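Local coordinates for glycoside hydrolase family 16 protein (Bacteroides ovatus, PDB 7KR6) that probably hydrolyses O-glycosidic bonds in beta-glucans as an endo-glucanase of glycoside hydrolase family 16, at residues Met148-Met156 and Gly241-Asp249; His197-Leu208 and Ile212-Ser223. The protein carries 1 engineered substitution. All blocks are in the same frame, centred on the assembly; numbering follows the deposited sequence.

Contact 1: Met148-Met156 and Gly241-Asp249; sequences MAMGEQSGM and GGAFTGITD. Engineered in segment 148-156: Ala149 (natural residue Glu).
Glu152 lies across one face of the Phe244 ring. Glu152 CB sits over the ring near its rim, 3.9 Å from the Phe244 centroid, in a CH-pi contact. Glu152 CG is anti to the backbone N (chi1 -161°), which carries it along the ring to 3.7 Å from Phe244 CE1. The chain then bends at chi2. The carboxylate therefore leaves the ring, with its plane steeply turned against it (76°). OE1 takes a hydrogen bond from a water that also donates to Phe244 O. Glu152 OE2 turns back to its own segment and accepts from Ser154 N at 2.7 Å, met from above the carboxylate plane. Gln164 NE2 also donates to Glu152 OE2, so two N-H donors hold this oxygen; Ser154 OG is close too, but that distance is doubtfully short.

Phe244 O is gripped twice, by the water and by Gln153 N. The bond from Gln153 N to Phe244 O is 2.9 Å long and lies on a lone pair in the carbonyl plane. Met150 O meets the edge of the Phe244 ring, and CB of the engineered Ala149 lies 4.0 Å from Phe244 CZ. Trp126 stacks with the same ring. Thr245 OG1 accepts from Ile247 N, an ST turn, and donates to Gly242 O, which also accepts from Thr245 N.

The contact joins strand 144-150 and the bend that follows it to the loop after strand 232-240. It lies beside the glycan-binding cleft of the family 16 beta-sandwich, with the Ala149 side chain about 5 Å from the bound 2-fluoroglucose.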
loop_
_atom_site.group_PDB
_atom_site.type_symbol
_atom_site.label_atom_id
_atom_site.label_comp_id
_atom_site.label_asym_id
_atom_site.label_seq_id
_atom_site.Cartn_x
_atom_site.Cartn_y
_atom_site.Cartn_z
ATOM N N MET A 148 -0.586 -8.511 -11.323
ATOM C CA MET A 148 -0.665 -7.149 -11.894
ATOM C C MET A 148 -2.045 -6.602 -11.583
ATOM O O MET A 148 -3.036 -7.296 -11.733
ATOM C CB MET A 148 -0.434 -7.220 -13.408
ATOM C CG MET A 148 -0.691 -5.927 -14.221
ATOM S SD MET A 148 -2.420 -5.539 -14.553
ATOM C CE MET A 148 -2.858 -6.794 -15.759
ATOM N N ALA A 149 -2.075 -5.335 -11.194
ATOM C CA ALA A 149 -3.279 -4.510 -11.175
ATOM C C ALA A 149 -2.882 -3.130 -11.665
ATOM O O ALA A 149 -1.758 -2.697 -11.403
ATOM C CB ALA A 149 -3.858 -4.437 -9.808
ATOM N N MET A 150 -3.787 -2.490 -12.382
ATOM C CA MET A 150 -3.620 -1.039 -12.699
ATOM C C MET A 150 -4.864 -0.318 -12.218
ATOM O O MET A 150 -5.892 -0.944 -11.897
ATOM C CB MET A 150 -3.398 -0.823 -14.192
ATOM C CG MET A 150 -2.152 -1.505 -14.670
ATOM S SD MET A 150 -1.593 -1.048 -16.308
ATOM C CE MET A 150 -0.760 0.494 -15.919
ATOM N N GLY A 151 -4.777 1.006 -12.132
ATOM C CA GLY A 151 -5.957 1.800 -11.739
ATOM C C GLY A 151 -5.807 2.438 -10.368
ATOM O O GLY A 151 -6.785 3.042 -9.888
ATOM N N GLU A 152 -4.680 2.280 -9.667
ATOM C CA GLU A 152 -4.575 2.735 -8.253
ATOM C C GLU A 152 -4.766 4.253 -8.145
ATOM O O GLU A 152 -4.326 4.974 -9.069
ATOM C CB GLU A 152 -3.231 2.316 -7.665
ATOM C CG GLU A 152 -3.189 2.320 -6.144
ATOM C CD GLU A 152 -2.671 3.617 -5.537
ATOM O OE1 GLU A 152 -3.070 3.953 -4.436
ATOM O OE2 GLU A 152 -1.935 4.339 -6.226
ATOM N N GLN A 153 -5.380 4.698 -7.042
ATOM C CA GLN A 153 -5.665 6.133 -6.709
ATOM C C GLN A 153 -4.455 7.028 -7.057
ATOM O O GLN A 153 -4.650 8.058 -7.721
ATOM C CB GLN A 153 -5.987 6.237 -5.214
ATOM C CG GLN A 153 -6.295 7.637 -4.706
ATOM C CD GLN A 153 -6.809 7.620 -3.279
ATOM O OE1 GLN A 153 -7.245 6.605 -2.767
ATOM N NE2 GLN A 153 -6.787 8.764 -2.631
ATOM N N SER A 154 -3.257 6.705 -6.596
ATOM C CA SER A 154 -2.093 7.645 -6.713
ATOM C C SER A 154 -1.664 7.801 -8.180
ATOM O O SER A 154 -1.208 8.909 -8.550
ATOM C CB SER A 154 -0.917 7.228 -5.839
ATOM O OG SER A 154 -0.254 6.112 -6.414
ATOM N N GLY A 155 -1.902 6.788 -9.026
ATOM C CA GLY A 155 -1.610 6.828 -10.472
ATOM C C GLY A 155 -2.330 7.991 -11.130
ATOM O O GLY A 155 -1.777 8.579 -12.075
ATOM N N MET A 156 -3.527 8.306 -10.639
ATOM C CA MET A 156 -4.294 9.478 -11.102
ATOM C C MET A 156 -3.868 10.715 -10.280
ATOM O O MET A 156 -4.329 11.789 -10.744
ATOM C CB MET A 156 -5.802 9.232 -10.983
ATOM C CG MET A 156 -6.303 8.051 -11.875
ATOM S SD MET A 156 -7.968 7.600 -11.435
ATOM C CE MET A 156 -7.630 6.477 -10.095
ATOM N N GLY A 241 -14.323 1.142 -10.066
ATOM C CA GLY A 241 -14.262 1.706 -8.718
ATOM C C GLY A 241 -13.770 0.707 -7.686
ATOM O O GLY A 241 -13.359 -0.388 -8.068
ATOM N N GLY A 242 -13.915 1.060 -6.432
ATOM C CA GLY A 242 -13.328 0.325 -5.312
ATOM C C GLY A 242 -12.288 1.169 -4.599
ATOM O O GLY A 242 -11.671 2.068 -5.205
ATOM N N ALA A 243 -11.993 0.805 -3.361
ATOM C CA ALA A 243 -11.077 1.573 -2.494
ATOM C C ALA A 243 -9.711 1.760 -3.158
ATOM O O ALA A 243 -9.141 2.837 -3.039
ATOM C CB ALA A 243 -10.895 0.917 -1.174
ATOM N N PHE A 244 -9.207 0.734 -3.845
ATOM C CA PHE A 244 -7.909 0.782 -4.542
ATOM C C PHE A 244 -7.828 1.979 -5.474
ATOM O O PHE A 244 -6.744 2.591 -5.586
ATOM C CB PHE A 244 -7.748 -0.539 -5.273
ATOM C CG PHE A 244 -6.505 -0.668 -6.096
ATOM C CD1 PHE A 244 -5.301 -1.007 -5.496
ATOM C CD2 PHE A 244 -6.582 -0.527 -7.456
ATOM C CE1 PHE A 244 -4.163 -1.200 -6.275
ATOM C CE2 PHE A 244 -5.458 -0.754 -8.231
ATOM C CZ PHE A 244 -4.251 -1.076 -7.636
ATOM N N THR A 245 -8.934 2.297 -6.134
ATOM C CA THR A 245 -8.968 3.359 -7.174
ATOM C C THR A 245 -9.234 4.728 -6.511
ATOM O O THR A 245 -9.028 5.749 -7.191
ATOM C CB THR A 245 -10.067 3.111 -8.193
ATOM O OG1 THR A 245 -11.347 3.365 -7.596
ATOM C CG2 THR A 245 -10.063 1.721 -8.797
ATOM N N GLY A 246 -9.653 4.708 -5.261
ATOM C CA GLY A 246 -10.113 5.876 -4.501
ATOM C C GLY A 246 -11.473 6.383 -4.937
ATOM O O GLY A 246 -11.916 7.406 -4.358
ATOM N N ILE A 247 -12.183 5.660 -5.794
ATOM C CA ILE A 247 -13.538 6.029 -6.253
ATOM C C ILE A 247 -14.527 4.978 -5.791
ATOM O O ILE A 247 -14.458 3.819 -6.321
ATOM C CB ILE A 247 -13.533 6.145 -7.772
ATOM C CG1 ILE A 247 -12.639 7.297 -8.216
ATOM C CG2 ILE A 247 -14.951 6.246 -8.295
ATOM C CD1 ILE A 247 -12.220 7.193 -9.663
ATOM N N THR A 248 -15.406 5.323 -4.836
ATOM C CA THR A 248 -16.374 4.394 -4.223
ATOM C C THR A 248 -17.784 4.966 -4.360
ATOM O O THR A 248 -18.672 4.375 -3.858
ATOM C CB THR A 248 -15.989 4.068 -2.774
ATOM O OG1 THR A 248 -15.920 5.271 -2.002
ATOM C CG2 THR A 248 -14.635 3.386 -2.707
ATOM N N ASP A 249 -17.956 6.034 -5.141
ATOM C CA ASP A 249 -19.260 6.712 -5.355
ATOM C C ASP A 249 -19.354 6.937 -6.849
ATOM O O ASP A 249 -18.374 7.453 -7.429
ATOM C CB ASP A 249 -19.314 7.979 -4.502
ATOM C CG ASP A 249 -20.407 8.991 -4.816
ATOM O OD1 ASP A 249 -21.339 8.674 -5.625
ATOM O OD2 ASP A 249 -20.307 10.106 -4.227
HETATM O O HOH W 1 -5.031 2.893 -3.229
#

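Contact 2: His197-Leu208 and Ile212-Ser223; sequences HTYSLDWDENNL and IDNVKFHTFDIS
The His197 ring meets the Asp213 carboxylate at its edge, with the two planes 39° apart. His197 ND1 donates almost straight to Asp213 OD2 at 2.7 Å, in the ring plane and on the syn lone pair. Asp213 OD1 accepts from Thr198 N at 2.9 Å, so both carboxylate oxygens are held. The far side of the imidazole is fixed by NE2 bonding Asp193 OD1. The Trp203 ring is touched at its edge by Ile222 CD1, 3.7 Å from Trp203 NE1, while that NE1 donates to Phe228 O. Within the second segment, His218 CD2 stands over the centre of one face of the Phe220 ring, and Ile212 CD1 lies over one face of Phe217, toward its rim.

Ile222 reaches Trp203 because its CG1 lies between the backbone N and the carbonyl carbon (chi1 56°). Ile222 CG2 packs 3.6 Å from Leu208 CD1, the two side chains crossing at about a right angle.

Leu208 and Phe220 exchange two backbone hydrogen bonds, and Ile222 N donates to Asn206 O from above the carbonyl plane. Asp204 OD1 accepts from Asn206 N and Asn207 N, an Asx motif in the bend between strands 197-203 and 207-212.

The arrangement is an antiparallel beta meander: strand 207-212 pairs with both neighbours, and a type I' turn from Ile212 to Val215 closes its hairpin with strand 215-221.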
loop_
_atom_site.group_PDB
_atom_site.type_symbol
_atom_site.label_atom_id
_atom_site.label_comp_id
_atom_site.label_asym_id
_atom_site.label_seq_id
_atom_site.Cartn_x
_atom_site.Cartn_y
_atom_site.Cartn_z
ATOM N N HIS A 197 0.458 -6.978 -23.835
ATOM C CA HIS A 197 1.710 -7.056 -23.050
ATOM C C HIS A 197 1.705 -8.352 -22.233
ATOM O O HIS A 197 0.628 -8.863 -21.911
ATOM C CB HIS A 197 1.887 -5.814 -22.161
ATOM C CG HIS A 197 1.920 -4.539 -22.941
ATOM N ND1 HIS A 197 3.101 -3.983 -23.388
ATOM C CD2 HIS A 197 0.914 -3.747 -23.366
ATOM C CE1 HIS A 197 2.817 -2.885 -24.067
ATOM N NE2 HIS A 197 1.481 -2.722 -24.096
ATOM N N THR A 198 2.874 -8.885 -21.978
ATOM C CA THR A 198 3.021 -10.179 -21.299
ATOM C C THR A 198 3.284 -9.892 -19.819
ATOM O O THR A 198 4.259 -9.156 -19.492
ATOM C CB THR A 198 4.150 -11.014 -21.891
ATOM O OG1 THR A 198 3.751 -11.244 -23.245
ATOM C CG2 THR A 198 4.311 -12.336 -21.180
ATOM N N TYR A 199 2.470 -10.479 -18.963
ATOM C CA TYR A 199 2.587 -10.393 -17.493
ATOM C C TYR A 199 3.007 -11.793 -17.045
ATOM O O TYR A 199 2.275 -12.723 -17.351
ATOM C CB TYR A 199 1.263 -9.910 -16.873
ATOM C CG TYR A 199 0.874 -8.549 -17.399
ATOM C CD1 TYR A 199 1.373 -7.437 -16.773
ATOM C CD2 TYR A 199 0.111 -8.372 -18.546
ATOM C CE1 TYR A 199 1.104 -6.169 -17.238
ATOM C CE2 TYR A 199 -0.153 -7.104 -19.050
ATOM C CZ TYR A 199 0.339 -6.002 -18.374
ATOM O OH TYR A 199 0.075 -4.727 -18.806
ATOM N N SER A 200 4.144 -11.882 -16.355
ATOM C CA SER A 200 4.752 -13.171 -15.940
ATOM C C SER A 200 4.943 -13.200 -14.430
ATOM O O SER A 200 5.345 -12.195 -13.832
ATOM C CB SER A 200 6.056 -13.361 -16.632
ATOM O OG SER A 200 5.885 -13.217 -18.043
ATOM N N LEU A 201 4.721 -14.368 -13.843
ATOM C CA LEU A 201 5.064 -14.638 -12.437
ATOM C C LEU A 201 5.935 -15.880 -12.396
ATOM O O LEU A 201 5.448 -16.946 -12.841
ATOM C CB LEU A 201 3.805 -14.888 -11.612
ATOM C CG LEU A 201 4.086 -15.329 -10.179
ATOM C CD1 LEU A 201 4.595 -14.190 -9.320
ATOM C CD2 LEU A 201 2.870 -15.927 -9.557
ATOM N N ASP A 202 7.128 -15.733 -11.860
ATOM C CA ASP A 202 8.023 -16.853 -11.496
ATOM C C ASP A 202 7.757 -17.184 -10.035
ATOM O O ASP A 202 7.629 -16.265 -9.198
ATOM C CB ASP A 202 9.473 -16.486 -11.725
ATOM C CG ASP A 202 9.912 -16.566 -13.168
ATOM O OD1 ASP A 202 9.875 -17.700 -13.730
ATOM O OD2 ASP A 202 10.353 -15.531 -13.691
ATOM N N TRP A 203 7.757 -18.459 -9.687
ATOM C CA TRP A 203 7.360 -18.891 -8.334
ATOM C C TRP A 203 8.216 -20.115 -7.994
ATOM O O TRP A 203 8.181 -21.082 -8.777
ATOM C CB TRP A 203 5.876 -19.211 -8.344
ATOM C CG TRP A 203 5.293 -19.733 -7.076
ATOM C CD1 TRP A 203 5.789 -19.727 -5.806
ATOM C CD2 TRP A 203 3.978 -20.290 -7.004
ATOM N NE1 TRP A 203 4.847 -20.208 -4.943
ATOM C CE2 TRP A 203 3.739 -20.605 -5.656
ATOM C CE3 TRP A 203 2.997 -20.547 -7.957
ATOM C CZ2 TRP A 203 2.527 -21.166 -5.240
ATOM C CZ3 TRP A 203 1.800 -21.111 -7.548
ATOM C CH2 TRP A 203 1.569 -21.405 -6.196
ATOM N N ASP A 204 9.004 -19.992 -6.941
ATOM C CA ASP A 204 9.736 -21.151 -6.362
ATOM C C ASP A 204 9.598 -21.092 -4.851
ATOM O O ASP A 204 8.857 -20.252 -4.363
ATOM C CB ASP A 204 11.169 -21.196 -6.876
ATOM C CG ASP A 204 12.109 -20.099 -6.382
ATOM O OD1 ASP A 204 11.776 -19.388 -5.437
ATOM O OD2 ASP A 204 13.243 -20.013 -6.943
ATOM N N GLU A 205 10.311 -21.944 -4.106
ATOM C CA GLU A 205 10.136 -21.994 -2.640
ATOM C C GLU A 205 10.627 -20.711 -1.958
ATOM O O GLU A 205 10.258 -20.538 -0.801
ATOM C CB GLU A 205 10.787 -23.250 -2.037
ATOM C CG GLU A 205 12.281 -23.286 -2.181
ATOM C CD GLU A 205 12.904 -24.615 -1.767
ATOM O OE1 GLU A 205 12.160 -25.473 -1.298
ATOM O OE2 GLU A 205 14.117 -24.773 -1.935
ATOM N N ASN A 206 11.407 -19.858 -2.640
ATOM C CA ASN A 206 12.006 -18.661 -2.036
ATOM C C ASN A 206 11.329 -17.376 -2.516
ATOM O O ASN A 206 11.185 -16.478 -1.705
ATOM C CB ASN A 206 13.502 -18.603 -2.316
ATOM C CG ASN A 206 14.224 -19.730 -1.610
ATOM O OD1 ASN A 206 14.965 -20.490 -2.234
ATOM N ND2 ASN A 206 13.870 -19.961 -0.365
ATOM N N ASN A 207 10.973 -17.295 -3.788
ATOM C CA ASN A 207 10.627 -16.001 -4.437
ATOM C C ASN A 207 9.398 -16.069 -5.322
ATOM O O ASN A 207 9.143 -17.059 -6.044
ATOM C CB ASN A 207 11.801 -15.512 -5.282
ATOM C CG ASN A 207 13.047 -15.265 -4.454
ATOM O OD1 ASN A 207 14.098 -15.880 -4.707
ATOM N ND2 ASN A 207 12.956 -14.383 -3.494
ATOM N N LEU A 208 8.643 -14.960 -5.296
ATOM C CA LEU A 208 7.637 -14.629 -6.319
ATOM C C LEU A 208 8.203 -13.453 -7.110
ATOM O O LEU A 208 8.450 -12.418 -6.482
ATOM C CB LEU A 208 6.340 -14.235 -5.616
ATOM C CG LEU A 208 5.617 -15.364 -4.900
ATOM C CD1 LEU A 208 4.474 -14.791 -4.098
ATOM C CD2 LEU A 208 5.100 -16.423 -5.874
ATOM N N ILE A 212 7.137 -7.861 -16.622
ATOM C CA ILE A 212 6.229 -7.209 -17.574
ATOM C C ILE A 212 7.043 -7.043 -18.857
ATOM O O ILE A 212 8.101 -6.398 -18.807
ATOM C CB ILE A 212 5.646 -5.885 -17.021
ATOM C CG1 ILE A 212 4.904 -6.130 -15.702
ATOM C CG2 ILE A 212 4.749 -5.221 -18.033
ATOM C CD1 ILE A 212 4.608 -4.872 -14.924
ATOM N N ASP A 213 6.558 -7.681 -19.902
ATOM C CA ASP A 213 7.266 -7.781 -21.192
ATOM C C ASP A 213 8.708 -8.216 -20.965
ATOM O O ASP A 213 9.633 -7.600 -21.545
ATOM C CB ASP A 213 7.164 -6.451 -21.924
ATOM C CG ASP A 213 5.785 -6.126 -22.465
ATOM O OD1 ASP A 213 5.046 -7.054 -22.747
ATOM O OD2 ASP A 213 5.502 -4.925 -22.653
ATOM N N ASN A 214 8.891 -9.207 -20.085
ATOM C CA ASN A 214 10.167 -9.915 -19.827
ATOM C C ASN A 214 11.179 -9.018 -19.117
ATOM O O ASN A 214 12.333 -9.432 -18.938
ATOM C CB ASN A 214 10.740 -10.506 -21.108
ATOM C CG ASN A 214 9.817 -11.532 -21.712
ATOM O OD1 ASN A 214 9.255 -12.358 -21.001
ATOM N ND2 ASN A 214 9.601 -11.420 -23.006
ATOM N N VAL A 215 10.745 -7.902 -18.555
ATOM C CA VAL A 215 11.610 -7.077 -17.692
ATOM C C VAL A 215 11.159 -7.311 -16.243
ATOM O O VAL A 215 9.973 -7.022 -15.933
ATOM C CB VAL A 215 11.563 -5.593 -18.099
ATOM C CG1 VAL A 215 12.428 -4.739 -17.205
ATOM C CG2 VAL A 215 11.978 -5.420 -19.559
ATOM N N LYS A 216 12.054 -7.761 -15.394
ATOM C CA LYS A 216 11.703 -8.075 -13.993
ATOM C C LYS A 216 11.287 -6.764 -13.321
ATOM O O LYS A 216 11.991 -5.714 -13.432
ATOM C CB LYS A 216 12.836 -8.851 -13.343
ATOM C CG LYS A 216 13.013 -10.230 -13.982
ATOM C CD LYS A 216 14.049 -11.088 -13.349
ATOM C CE LYS A 216 14.037 -12.444 -14.022
ATOM N NZ LYS A 216 15.008 -13.339 -13.372
ATOM N N PHE A 217 10.131 -6.820 -12.665
ATOM C CA PHE A 217 9.426 -5.678 -12.029
ATOM C C PHE A 217 9.586 -5.695 -10.509
ATOM O O PHE A 217 9.956 -4.661 -9.925
ATOM C CB PHE A 217 7.970 -5.712 -12.433
ATOM C CG PHE A 217 7.131 -4.578 -11.923
ATOM C CD1 PHE A 217 7.310 -3.295 -12.413
ATOM C CD2 PHE A 217 6.166 -4.800 -10.941
ATOM C CE1 PHE A 217 6.497 -2.260 -11.979
ATOM C CE2 PHE A 217 5.366 -3.757 -10.511
ATOM C CZ PHE A 217 5.532 -2.494 -11.024
ATOM N N HIS A 218 9.370 -6.829 -9.850
ATOM C CA HIS A 218 9.477 -6.905 -8.371
ATOM C C HIS A 218 9.604 -8.368 -7.931
ATOM O O HIS A 218 9.046 -9.235 -8.629
ATOM C CB HIS A 218 8.276 -6.252 -7.687
ATOM C CG HIS A 218 8.477 -6.131 -6.227
ATOM N ND1 HIS A 218 9.462 -5.343 -5.685
ATOM C CD2 HIS A 218 7.821 -6.683 -5.192
ATOM C CE1 HIS A 218 9.404 -5.439 -4.365
ATOM N NE2 HIS A 218 8.415 -6.260 -4.041
ATOM N N THR A 219 10.274 -8.593 -6.806
ATOM C CA THR A 219 10.350 -9.922 -6.146
ATOM C C THR A 219 9.836 -9.762 -4.701
ATOM O O THR A 219 10.336 -8.869 -3.966
ATOM C CB THR A 219 11.779 -10.478 -6.199
ATOM O OG1 THR A 219 12.165 -10.628 -7.562
ATOM C CG2 THR A 219 11.897 -11.784 -5.443
ATOM N N PHE A 220 8.923 -10.666 -4.315
ATOM C CA PHE A 220 8.544 -10.908 -2.911
ATOM C C PHE A 220 9.272 -12.156 -2.418
ATOM O O PHE A 220 9.241 -13.198 -3.073
ATOM C CB PHE A 220 7.036 -11.097 -2.774
ATOM C CG PHE A 220 6.181 -9.950 -3.224
ATOM C CD1 PHE A 220 5.999 -8.864 -2.387
ATOM C CD2 PHE A 220 5.525 -9.991 -4.435
ATOM C CE1 PHE A 220 5.188 -7.812 -2.754
ATOM C CE2 PHE A 220 4.710 -8.932 -4.804
ATOM C CZ PHE A 220 4.529 -7.869 -3.952
ATOM N N ASP A 221 9.861 -12.043 -1.238
ATOM C CA ASP A 221 10.470 -13.168 -0.484
ATOM C C ASP A 221 9.357 -13.954 0.191
ATOM O O ASP A 221 8.678 -13.393 1.043
ATOM C CB ASP A 221 11.445 -12.635 0.537
ATOM C CG ASP A 221 12.096 -13.690 1.414
ATOM O OD1 ASP A 221 11.900 -14.879 1.180
ATOM O OD2 ASP A 221 12.875 -13.265 2.271
ATOM N N ILE A 222 9.189 -15.223 -0.154
ATOM C CA ILE A 222 8.155 -16.066 0.509
ATOM C C ILE A 222 8.802 -17.237 1.242
ATOM O O ILE A 222 8.023 -18.143 1.613
ATOM C CB ILE A 222 7.133 -16.569 -0.521
ATOM C CG1 ILE A 222 7.754 -17.336 -1.705
ATOM C CG2 ILE A 222 6.249 -15.407 -1.000
ATOM C CD1 ILE A 222 6.803 -18.237 -2.470
ATOM N N SER A 223 10.124 -17.264 1.331
ATOM C CA SER A 223 10.870 -18.392 1.965
ATOM C C SER A 223 10.228 -18.783 3.288
ATOM O O SER A 223 10.085 -20.012 3.525
ATOM C CB SER A 223 12.348 -18.062 2.123
ATOM O OG SER A 223 12.507 -16.898 2.908
HETATM O O HOH W 2 6.811 -10.674 -18.781
HETATM O O HOH W 3 12.889 -14.954 -11.848
HETATM O O HOH W 4 10.457 -21.944 1.479
#

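How the contacts relate
From the N terminus, the chain passes through the strands up to 125-133 before strand 144-150 and the bend after it supply the first half of contact 1. It then runs through strands 164-171 and 179-186 to strand 197-203, where contact 2 closes. The chain goes on through strand 232-240, and the following loop returns to 148-156 to complete contact 1. Contact 2 falls wholly within the long loop of contact 1. Yet they touch where Met148 CG packs 3.5 Å from Tyr199 CE1. Contact 1 ties strand 144-150 to the loop after strand 232-240 beside the cleft; contact 2 ties strands 197-203, 207-212 and 215-221 into a meander whose side chains pack on strand 164-171.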